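Local coordinates for protein AGR_L_2016p (Agrobacterium tumefaciens, PDB 2GVH) that probably hydrolyses acyl-CoA thioesters to free fatty acids and coenzyme A, as an acyl-CoA thioesterase built from two hotdog-fold domains in one chain, at residues 195-200 against 226-231; 131-136 against 143-148; 63-68 against 250-255. All coordinates share one frame; numbering follows the deposited sequence.

Interaction 1 (195-200 against 226-231); sequences SRYCGK and AHVERV
E229 OE1 is gripped by both S237 OG and H259 ND1; its residue follows V228 in strand 220-231, and V228 and V231 are the two valines that meet Y197 at the end of the hotdog helix. The contact belongs to the second hotdog domain, in which strand 220-231 and its antiparallel neighbours pack against helix 179-198. In a regular strand, positions three apart point to opposite faces. Here E229 and R230 both face S237 in a classic beta bulge, and the extra residue turns V228 and V231 alike toward the helix while R230 points away. Y197 has CG anti to its backbone N (chi1 -173°), which lays the ring along the two valines. V228 CG2 lies 3.9 Å from Y197 CB and spreads onto CG and CD1, with the two side chains at about a right angle. V231 CG2 lies 3.6 Å from Y197 OH and also touches CE2 and CZ, approaching the ring obliquely. The tyrosine side chain thus rests on one methyl near its root and another at its hydroxyl end, and M236 of the next strand adds to this packing. Beyond Y197 the helix ends at C198, and G199 leaves it with positive phi. This turn is tied back by S195 OG, which donates to K200 O over 2.9 Å, sitting above the carbonyl plane at a C=O...donor angle of 140°.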
loop_
_atom_site.group_PDB
_atom_site.type_symbol
_atom_site.label_atom_id
_atom_site.label_comp_id
_atom_site.label_asym_id
_atom_site.label_seq_id
_atom_site.Cartn_x
_atom_site.Cartn_y
_atom_site.Cartn_z
ATOM N N SER B 195 -22.915 0.522 -9.714
ATOM C CA SER B 195 -22.627 1.773 -10.424
ATOM C C SER B 195 -22.819 1.598 -11.895
ATOM O O SER B 195 -23.387 2.446 -12.563
ATOM C CB SER B 195 -21.208 2.238 -10.140
ATOM O OG SER B 195 -20.910 3.336 -10.959
ATOM N N ARG B 196 -22.344 0.478 -12.400
ATOM C CA ARG B 196 -22.624 0.088 -13.797
ATOM C C ARG B 196 -24.105 0.073 -14.079
ATOM O O ARG B 196 -24.529 0.584 -15.092
ATOM C CB ARG B 196 -21.981 -1.260 -14.155
ATOM C CG ARG B 196 -20.488 -1.122 -14.453
ATOM C CD ARG B 196 -19.864 -2.441 -14.803
ATOM N NE ARG B 196 -18.474 -2.337 -15.252
ATOM C CZ ARG B 196 -17.714 -3.394 -15.530
ATOM N NH1 ARG B 196 -18.196 -4.627 -15.395
ATOM N NH2 ARG B 196 -16.469 -3.238 -15.956
ATOM N N TYR B 197 -24.898 -0.457 -13.154
ATOM C CA TYR B 197 -26.350 -0.553 -13.353
ATOM C C TYR B 197 -27.008 0.810 -13.455
ATOM O O TYR B 197 -27.791 1.049 -14.340
ATOM C CB TYR B 197 -26.992 -1.331 -12.208
ATOM C CG TYR B 197 -28.443 -1.620 -12.430
ATOM C CD1 TYR B 197 -28.840 -2.744 -13.150
ATOM C CD2 TYR B 197 -29.428 -0.759 -11.952
ATOM C CE1 TYR B 197 -30.184 -3.013 -13.377
ATOM C CE2 TYR B 197 -30.782 -1.024 -12.183
ATOM C CZ TYR B 197 -31.144 -2.157 -12.895
ATOM O OH TYR B 197 -32.468 -2.447 -13.137
ATOM N N CYS B 198 -26.703 1.714 -12.541
ATOM C CA CYS B 198 -27.432 2.967 -12.528
ATOM C C CYS B 198 -26.769 4.084 -13.363
ATOM O O CYS B 198 -27.389 5.095 -13.631
ATOM C CB CYS B 198 -27.653 3.399 -11.087
ATOM S SG CYS B 198 -26.156 3.929 -10.178
ATOM N N GLY B 199 -25.504 3.904 -13.749
ATOM C CA GLY B 199 -24.774 4.926 -14.491
ATOM C C GLY B 199 -24.298 6.089 -13.638
ATOM O O GLY B 199 -23.853 7.094 -14.156
ATOM N N LYS B 200 -24.339 5.931 -12.321
ATOM C CA LYS B 200 -24.014 7.022 -11.415
ATOM C C LYS B 200 -23.024 6.548 -10.373
ATOM O O LYS B 200 -22.802 5.340 -10.215
ATOM C CB LYS B 200 -25.287 7.536 -10.718
ATOM C CG LYS B 200 -26.335 8.154 -11.621
ATOM C CD LYS B 200 -27.627 8.474 -10.839
ATOM C CE LYS B 200 -28.308 9.740 -11.353
ATOM N NZ LYS B 200 -28.893 9.542 -12.697
ATOM N N ALA B 226 -20.634 -10.345 -8.722
ATOM C CA ALA B 226 -21.552 -9.385 -8.146
ATOM C C ALA B 226 -22.571 -9.021 -9.183
ATOM O O ALA B 226 -22.215 -8.814 -10.362
ATOM C CB ALA B 226 -20.793 -8.134 -7.670
ATOM N N HIS B 227 -23.841 -8.981 -8.770
ATOM C CA HIS B 227 -24.933 -8.639 -9.694
ATOM C C HIS B 227 -26.080 -8.077 -8.902
ATOM O O HIS B 227 -26.231 -8.384 -7.733
ATOM C CB HIS B 227 -25.401 -9.870 -10.463
ATOM C CG HIS B 227 -26.192 -10.805 -9.624
ATOM N ND1 HIS B 227 -27.564 -10.718 -9.505
ATOM C CD2 HIS B 227 -25.801 -11.804 -8.800
ATOM C CE1 HIS B 227 -27.987 -11.648 -8.664
ATOM N NE2 HIS B 227 -26.938 -12.323 -8.226
ATOM N N VAL B 228 -26.911 -7.276 -9.552
ATOM C CA VAL B 228 -28.000 -6.589 -8.874
ATOM C C VAL B 228 -29.123 -7.573 -8.678
ATOM O O VAL B 228 -29.510 -8.274 -9.620
ATOM C CB VAL B 228 -28.429 -5.345 -9.690
ATOM C CG1 VAL B 228 -29.667 -4.713 -9.133
ATOM C CG2 VAL B 228 -27.296 -4.332 -9.705
ATOM N N GLU B 229 -29.627 -7.640 -7.452
ATOM C CA GLU B 229 -30.745 -8.517 -7.093
ATOM C C GLU B 229 -32.073 -7.804 -7.167
ATOM O O GLU B 229 -33.040 -8.363 -7.697
ATOM C CB GLU B 229 -30.621 -8.947 -5.638
ATOM C CG GLU B 229 -29.821 -10.179 -5.376
ATOM C CD GLU B 229 -29.604 -10.391 -3.885
ATOM O OE1 GLU B 229 -29.165 -9.425 -3.147
ATOM O OE2 GLU B 229 -29.881 -11.542 -3.465
ATOM N N ARG B 230 -32.158 -6.629 -6.532
ATOM C CA ARG B 230 -33.378 -5.831 -6.562
ATOM C C ARG B 230 -33.101 -4.337 -6.592
ATOM O O ARG B 230 -32.042 -3.891 -6.157
ATOM C CB ARG B 230 -34.365 -6.229 -5.440
ATOM C CG ARG B 230 -33.898 -6.061 -4.006
ATOM N N VAL B 231 -34.053 -3.579 -7.125
ATOM C CA VAL B 231 -33.892 -2.154 -7.329
ATOM C C VAL B 231 -35.009 -1.398 -6.635
ATOM O O VAL B 231 -36.182 -1.593 -6.940
ATOM C CB VAL B 231 -33.930 -1.808 -8.822
ATOM C CG1 VAL B 231 -33.755 -0.300 -9.030
ATOM C CG2 VAL B 231 -32.863 -2.575 -9.578
#

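Interaction 2 (131-136 against 143-148); sequences MVAIPE and YVLPEL
P135 and Y143 meet where the chain, having left strand 121-133, turns and runs back past its own exit. A133 and P135 both point toward 143-148 while I134 between them points away, giving this side two bumps, a methyl and a pyrrolidine ring, with a shallow dip between. Y143 is laid along them. Its CG stands anti to the backbone N (chi1 172°), which lets the side chain reach from the proline at its root to the alanine at its far end. The CB-CG side of the proline ring packs on the root of the tyrosine, with P135 CB and P135 CG each 3.6 Å from Y143 CB. Farther out, A133 CB lies 3.9 Å from Y143 CE2. Both approach the aromatic ring obliquely. L145 comes in more loosely from beyond the alanine, its CD2 4.4 Å from A133 CB, and its side chain also rests on F71. T69 touches A133, P135 and Y143, so the small apolar cluster has a third wall. A bond between Y143 OH and G67 O ties the far end of the ring to the end of helix 49-67. All this is consistent with the connection between two hotdog domains: after 121-133, the last strand of the first domain in sequence, the chain doubles back past its end.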
loop_
_atom_site.group_PDB
_atom_site.type_symbol
_atom_site.label_atom_id
_atom_site.label_comp_id
_atom_site.label_asym_id
_atom_site.label_seq_id
_atom_site.Cartn_x
_atom_site.Cartn_y
_atom_site.Cartn_z
HETATM N N MSE B 131 4.752 -13.812 -21.587
HETATM C CA MSE B 131 5.099 -14.490 -20.339
HETATM C C MSE B 131 5.914 -15.715 -20.693
HETATM O O MSE B 131 5.807 -16.214 -21.790
HETATM C CB MSE B 131 3.864 -14.901 -19.559
HETATM C CG MSE B 131 2.793 -13.831 -19.451
HETATM SE SE MSE B 131 3.458 -12.144 -18.777
HETATM C CE MSE B 131 3.694 -12.584 -16.878
ATOM N N VAL B 132 6.763 -16.146 -19.767
ATOM C CA VAL B 132 7.565 -17.346 -19.893
ATOM C C VAL B 132 7.416 -18.116 -18.592
ATOM O O VAL B 132 7.388 -17.525 -17.502
ATOM C CB VAL B 132 9.044 -17.006 -20.119
ATOM C CG1 VAL B 132 9.919 -18.256 -20.040
ATOM C CG2 VAL B 132 9.237 -16.316 -21.443
ATOM N N ALA B 133 7.296 -19.436 -18.724
ATOM C CA ALA B 133 7.090 -20.315 -17.585
ATOM C C ALA B 133 8.432 -20.643 -16.982
ATOM O O ALA B 133 9.358 -20.970 -17.708
ATOM C CB ALA B 133 6.405 -21.589 -18.047
ATOM N N ILE B 134 8.550 -20.546 -15.663
ATOM C CA ILE B 134 9.736 -21.067 -14.967
ATOM C C ILE B 134 9.272 -22.159 -14.017
ATOM O O ILE B 134 9.017 -21.899 -12.842
ATOM C CB ILE B 134 10.493 -19.981 -14.153
ATOM C CG1 ILE B 134 10.720 -18.701 -14.982
ATOM C CG2 ILE B 134 11.790 -20.566 -13.581
ATOM C CD1 ILE B 134 11.804 -18.782 -15.998
ATOM N N PRO B 135 9.150 -23.384 -14.529
ATOM C CA PRO B 135 8.623 -24.470 -13.708
ATOM C C PRO B 135 9.603 -24.915 -12.624
ATOM O O PRO B 135 10.822 -24.902 -12.836
ATOM C CB PRO B 135 8.389 -25.592 -14.725
ATOM C CG PRO B 135 9.384 -25.323 -15.815
ATOM C CD PRO B 135 9.500 -23.825 -15.892
ATOM N N GLU B 136 9.051 -25.292 -11.472
ATOM C CA GLU B 136 9.813 -25.837 -10.348
ATOM C C GLU B 136 9.460 -27.325 -10.161
ATOM O O GLU B 136 8.478 -27.808 -10.735
ATOM C CB GLU B 136 9.505 -25.023 -9.081
ATOM N N TYR B 143 8.551 -29.800 -18.260
ATOM C CA TYR B 143 7.302 -29.047 -18.272
ATOM C C TYR B 143 7.048 -28.516 -19.671
ATOM O O TYR B 143 7.954 -27.960 -20.297
ATOM C CB TYR B 143 7.356 -27.856 -17.315
ATOM C CG TYR B 143 6.128 -26.990 -17.499
ATOM C CD1 TYR B 143 4.944 -27.307 -16.848
ATOM C CD2 TYR B 143 6.123 -25.926 -18.397
ATOM C CE1 TYR B 143 3.800 -26.572 -17.041
ATOM C CE2 TYR B 143 4.970 -25.177 -18.601
ATOM C CZ TYR B 143 3.814 -25.508 -17.912
ATOM O OH TYR B 143 2.653 -24.810 -18.097
ATOM N N VAL B 144 5.826 -28.651 -20.168
ATOM C CA VAL B 144 5.445 -27.812 -21.303
ATOM C C VAL B 144 4.114 -27.053 -21.057
ATOM O O VAL B 144 3.318 -27.431 -20.184
ATOM C CB VAL B 144 5.340 -28.588 -22.625
ATOM C CG1 VAL B 144 6.455 -29.694 -22.728
ATOM C CG2 VAL B 144 3.942 -29.148 -22.750
ATOM N N LEU B 145 3.849 -26.024 -21.855
ATOM C CA LEU B 145 2.515 -25.445 -21.795
ATOM C C LEU B 145 1.586 -26.315 -22.608
ATOM O O LEU B 145 1.999 -26.895 -23.586
ATOM C CB LEU B 145 2.422 -23.993 -22.304
ATOM C CG LEU B 145 3.487 -23.009 -21.921
ATOM C CD1 LEU B 145 3.687 -22.124 -23.146
ATOM C CD2 LEU B 145 3.009 -22.255 -20.711
ATOM N N PRO B 146 0.310 -26.356 -22.209
ATOM C CA PRO B 146 -0.697 -27.099 -22.951
ATOM C C PRO B 146 -0.940 -26.459 -24.320
ATOM O O PRO B 146 -0.786 -25.246 -24.450
ATOM C CB PRO B 146 -1.957 -26.972 -22.077
ATOM C CG PRO B 146 -1.694 -25.840 -21.143
ATOM C CD PRO B 146 -0.225 -25.689 -21.004
ATOM N N GLU B 147 -1.267 -27.280 -25.337
ATOM C CA GLU B 147 -1.844 -26.730 -26.582
ATOM C C GLU B 147 -2.966 -25.690 -26.270
ATOM O O GLU B 147 -3.953 -26.032 -25.606
ATOM C CB GLU B 147 -2.400 -27.847 -27.455
ATOM C CG GLU B 147 -2.773 -27.407 -28.862
ATOM C CD GLU B 147 -3.177 -28.582 -29.790
ATOM O OE1 GLU B 147 -2.405 -29.581 -29.957
ATOM O OE2 GLU B 147 -4.283 -28.487 -30.376
ATOM N N LEU B 148 -2.792 -24.441 -26.726
ATOM C CA LEU B 148 -3.863 -23.400 -26.669
ATOM C C LEU B 148 -4.891 -23.674 -27.769
ATOM O O LEU B 148 -4.512 -23.952 -28.915
ATOM C CB LEU B 148 -3.304 -21.974 -26.849
ATOM C CG LEU B 148 -4.245 -20.753 -27.067
ATOM C CD1 LEU B 148 -5.447 -20.701 -26.138
ATOM C CD2 LEU B 148 -3.540 -19.367 -26.961
#

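Interaction 3 (63-68 against 250-255); sequences ATRFGR and GERHIT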
loop_
_atom_site.group_PDB
_atom_site.type_symbol
_atom_site.label_atom_id
_atom_site.label_comp_id
_atom_site.label_asym_id
_atom_site.label_seq_id
_atom_site.Cartn_x
_atom_site.Cartn_y
_atom_site.Cartn_z
ATOM N N ALA B 63 -1.910 -16.093 -17.512
ATOM C CA ALA B 63 -0.841 -17.041 -17.723
ATOM C C ALA B 63 -0.808 -18.141 -16.689
ATOM O O ALA B 63 -0.753 -19.312 -17.043
ATOM C CB ALA B 63 0.474 -16.314 -17.736
ATOM N N THR B 64 -0.832 -17.768 -15.410
ATOM C CA THR B 64 -0.666 -18.740 -14.340
ATOM C C THR B 64 -1.850 -19.698 -14.298
ATOM O O THR B 64 -1.701 -20.880 -14.032
ATOM C CB THR B 64 -0.461 -18.076 -12.994
ATOM O OG1 THR B 64 0.489 -16.996 -13.116
ATOM C CG2 THR B 64 0.060 -19.112 -12.004
ATOM N N ARG B 65 -3.029 -19.182 -14.596
ATOM C CA ARG B 65 -4.231 -19.989 -14.626
ATOM C C ARG B 65 -4.151 -20.958 -15.767
ATOM O O ARG B 65 -4.730 -22.030 -15.716
ATOM C CB ARG B 65 -5.458 -19.126 -14.866
ATOM C CG ARG B 65 -6.101 -18.546 -13.634
ATOM C CD ARG B 65 -7.390 -17.843 -14.033
ATOM N NE ARG B 65 -8.394 -17.942 -12.986
ATOM C CZ ARG B 65 -9.455 -17.141 -12.859
ATOM N NH1 ARG B 65 -9.687 -16.156 -13.718
ATOM N NH2 ARG B 65 -10.288 -17.327 -11.845
ATOM N N PHE B 66 -3.472 -20.544 -16.823
ATOM C CA PHE B 66 -3.411 -21.349 -18.001
ATOM C C PHE B 66 -2.442 -22.502 -17.797
ATOM O O PHE B 66 -2.796 -23.671 -18.020
ATOM C CB PHE B 66 -2.990 -20.530 -19.218
ATOM C CG PHE B 66 -2.942 -21.356 -20.503
ATOM C CD1 PHE B 66 -4.116 -21.696 -21.163
ATOM C CD2 PHE B 66 -1.729 -21.819 -21.014
ATOM C CE1 PHE B 66 -4.086 -22.465 -22.339
ATOM C CE2 PHE B 66 -1.678 -22.609 -22.199
ATOM C CZ PHE B 66 -2.849 -22.930 -22.859
ATOM N N GLY B 67 -1.220 -22.167 -17.366
ATOM C CA GLY B 67 -0.146 -23.170 -17.314
ATOM C C GLY B 67 0.080 -23.751 -15.942
ATOM O O GLY B 67 0.842 -24.676 -15.807
ATOM N N ARG B 68 -0.554 -23.162 -14.922
ATOM C CA ARG B 68 -0.467 -23.657 -13.553
ATOM C C ARG B 68 0.996 -23.902 -13.173
ATOM O O ARG B 68 1.392 -25.032 -12.845
ATOM C CB ARG B 68 -1.315 -24.945 -13.401
ATOM C CG ARG B 68 -2.844 -24.783 -13.655
ATOM C CD ARG B 68 -3.477 -23.830 -12.652
ATOM N NE ARG B 68 -4.877 -23.490 -12.935
ATOM C CZ ARG B 68 -5.551 -22.528 -12.285
ATOM N NH1 ARG B 68 -4.953 -21.824 -11.341
ATOM N NH2 ARG B 68 -6.820 -22.255 -12.566
ATOM N N GLY B 250 -4.973 -24.724 -9.008
ATOM C CA GLY B 250 -6.290 -24.452 -9.601
ATOM C C GLY B 250 -7.483 -24.716 -8.689
ATOM O O GLY B 250 -8.644 -24.611 -9.103
ATOM N N GLU B 251 -7.202 -25.070 -7.442
ATOM C CA GLU B 251 -8.243 -25.477 -6.523
ATOM C C GLU B 251 -9.118 -24.267 -6.148
ATOM O O GLU B 251 -8.627 -23.258 -5.633
ATOM C CB GLU B 251 -7.612 -26.101 -5.280
ATOM C CG GLU B 251 -8.552 -27.058 -4.522
ATOM C CD GLU B 251 -7.975 -27.561 -3.198
ATOM O OE1 GLU B 251 -6.887 -27.081 -2.787
ATOM O OE2 GLU B 251 -8.632 -28.449 -2.584
ATOM N N ARG B 252 -10.415 -24.373 -6.442
ATOM C CA ARG B 252 -11.372 -23.329 -6.095
ATOM C C ARG B 252 -12.273 -23.757 -4.959
ATOM O O ARG B 252 -12.582 -24.944 -4.814
ATOM C CB ARG B 252 -12.288 -23.020 -7.266
ATOM C CG ARG B 252 -11.665 -23.068 -8.617
ATOM C CD ARG B 252 -12.661 -22.550 -9.636
ATOM N NE ARG B 252 -12.505 -21.117 -9.833
ATOM C CZ ARG B 252 -13.451 -20.201 -9.664
ATOM N NH1 ARG B 252 -14.677 -20.538 -9.299
ATOM N NH2 ARG B 252 -13.161 -18.931 -9.881
ATOM N N HIS B 253 -12.704 -22.778 -4.171
ATOM C CA HIS B 253 -13.705 -22.971 -3.133
ATOM C C HIS B 253 -14.468 -21.686 -2.981
ATOM O O HIS B 253 -13.883 -20.582 -2.997
ATOM C CB HIS B 253 -13.075 -23.257 -1.781
ATOM C CG HIS B 253 -12.323 -24.541 -1.718
ATOM N ND1 HIS B 253 -10.962 -24.593 -1.493
ATOM C CD2 HIS B 253 -12.737 -25.827 -1.851
ATOM C CE1 HIS B 253 -10.572 -25.854 -1.491
ATOM N NE2 HIS B 253 -11.629 -26.621 -1.704
ATOM N N ILE B 254 -15.777 -21.833 -2.823
ATOM C CA ILE B 254 -16.620 -20.712 -2.449
ATOM C C ILE B 254 -16.218 -20.327 -1.035
ATOM O O ILE B 254 -15.980 -21.170 -0.208
ATOM C CB ILE B 254 -18.128 -21.057 -2.596
ATOM C CG1 ILE B 254 -19.038 -19.914 -2.112
ATOM C CG2 ILE B 254 -18.461 -22.410 -1.914
ATOM C CD1 ILE B 254 -19.272 -18.786 -3.153
ATOM N N THR B 255 -16.098 -19.047 -0.776
ATOM C CA THR B 255 -15.558 -18.582 0.482
ATOM C C THR B 255 -16.613 -17.841 1.286
ATOM O O THR B 255 -16.704 -18.022 2.497
ATOM C CB THR B 255 -14.363 -17.652 0.219
ATOM O OG1 THR B 255 -13.241 -18.432 -0.216
ATOM C CG2 THR B 255 -13.969 -16.868 1.457
#
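G250 opens the second segment with its CA over one face of the R68 guanidinium. This CA sits over the centre of the group, 3.4 Å from R68 CZ, and the lack of a side chain allows the close approach. Bent at chi2 (-62°), R68 folds back so that R65 CA lies over the opposite face of its guanidinium, 3.7 Å above the plane. The flat group is thereby sandwiched between a glycine of one domain and the helix backbone of the other, and a bond from NH1 to L247 O helps to fix its rotation. E251 then points away. At R252 the strand begins, and the arginine, bent at chi3 (91°), brings its guanidinium back toward the helix. R252 NH2 stands 3.8 Å from R65 NH2, the latter near the plane of the R252 group at its edge, with the two planes 42° apart. The arginines are gathered round shared acids: E223 forms salt bridges with R65 and R252, and E245 with these two and with R68, which would be expected to offset their positive charges. From H253 onward the strand moves away from 63-68. The contact therefore joins the C-terminal end of helix 49-67, in the first domain, to the start of strand 252-264 in the second, with E223 of strand 220-231 and E245 of strand 235-246 providing the acids between them.

Interactions 2 and 3 are neighbours, their centres 15 Å apart. They meet at the end of helix 49-67, where Y143 OH lies 2.9 Å from G67 O and P146 CG packs 3.4 Å from F66 CE2. The linker of interaction 2 thus rests on the helix whose arginines, in interaction 3, reach the second domain. Interaction 1 lies on the opposite side of the chain's centre from interaction 2, with centres 39 Å apart, but uses the same second-domain sheet as interaction 3, about 10 Å away at the nearest atoms. Each of 1 and 3 involves the end of a hotdog helix. Along the chain, interactions 2 and 1 follow in series within the loop closed by interaction 3.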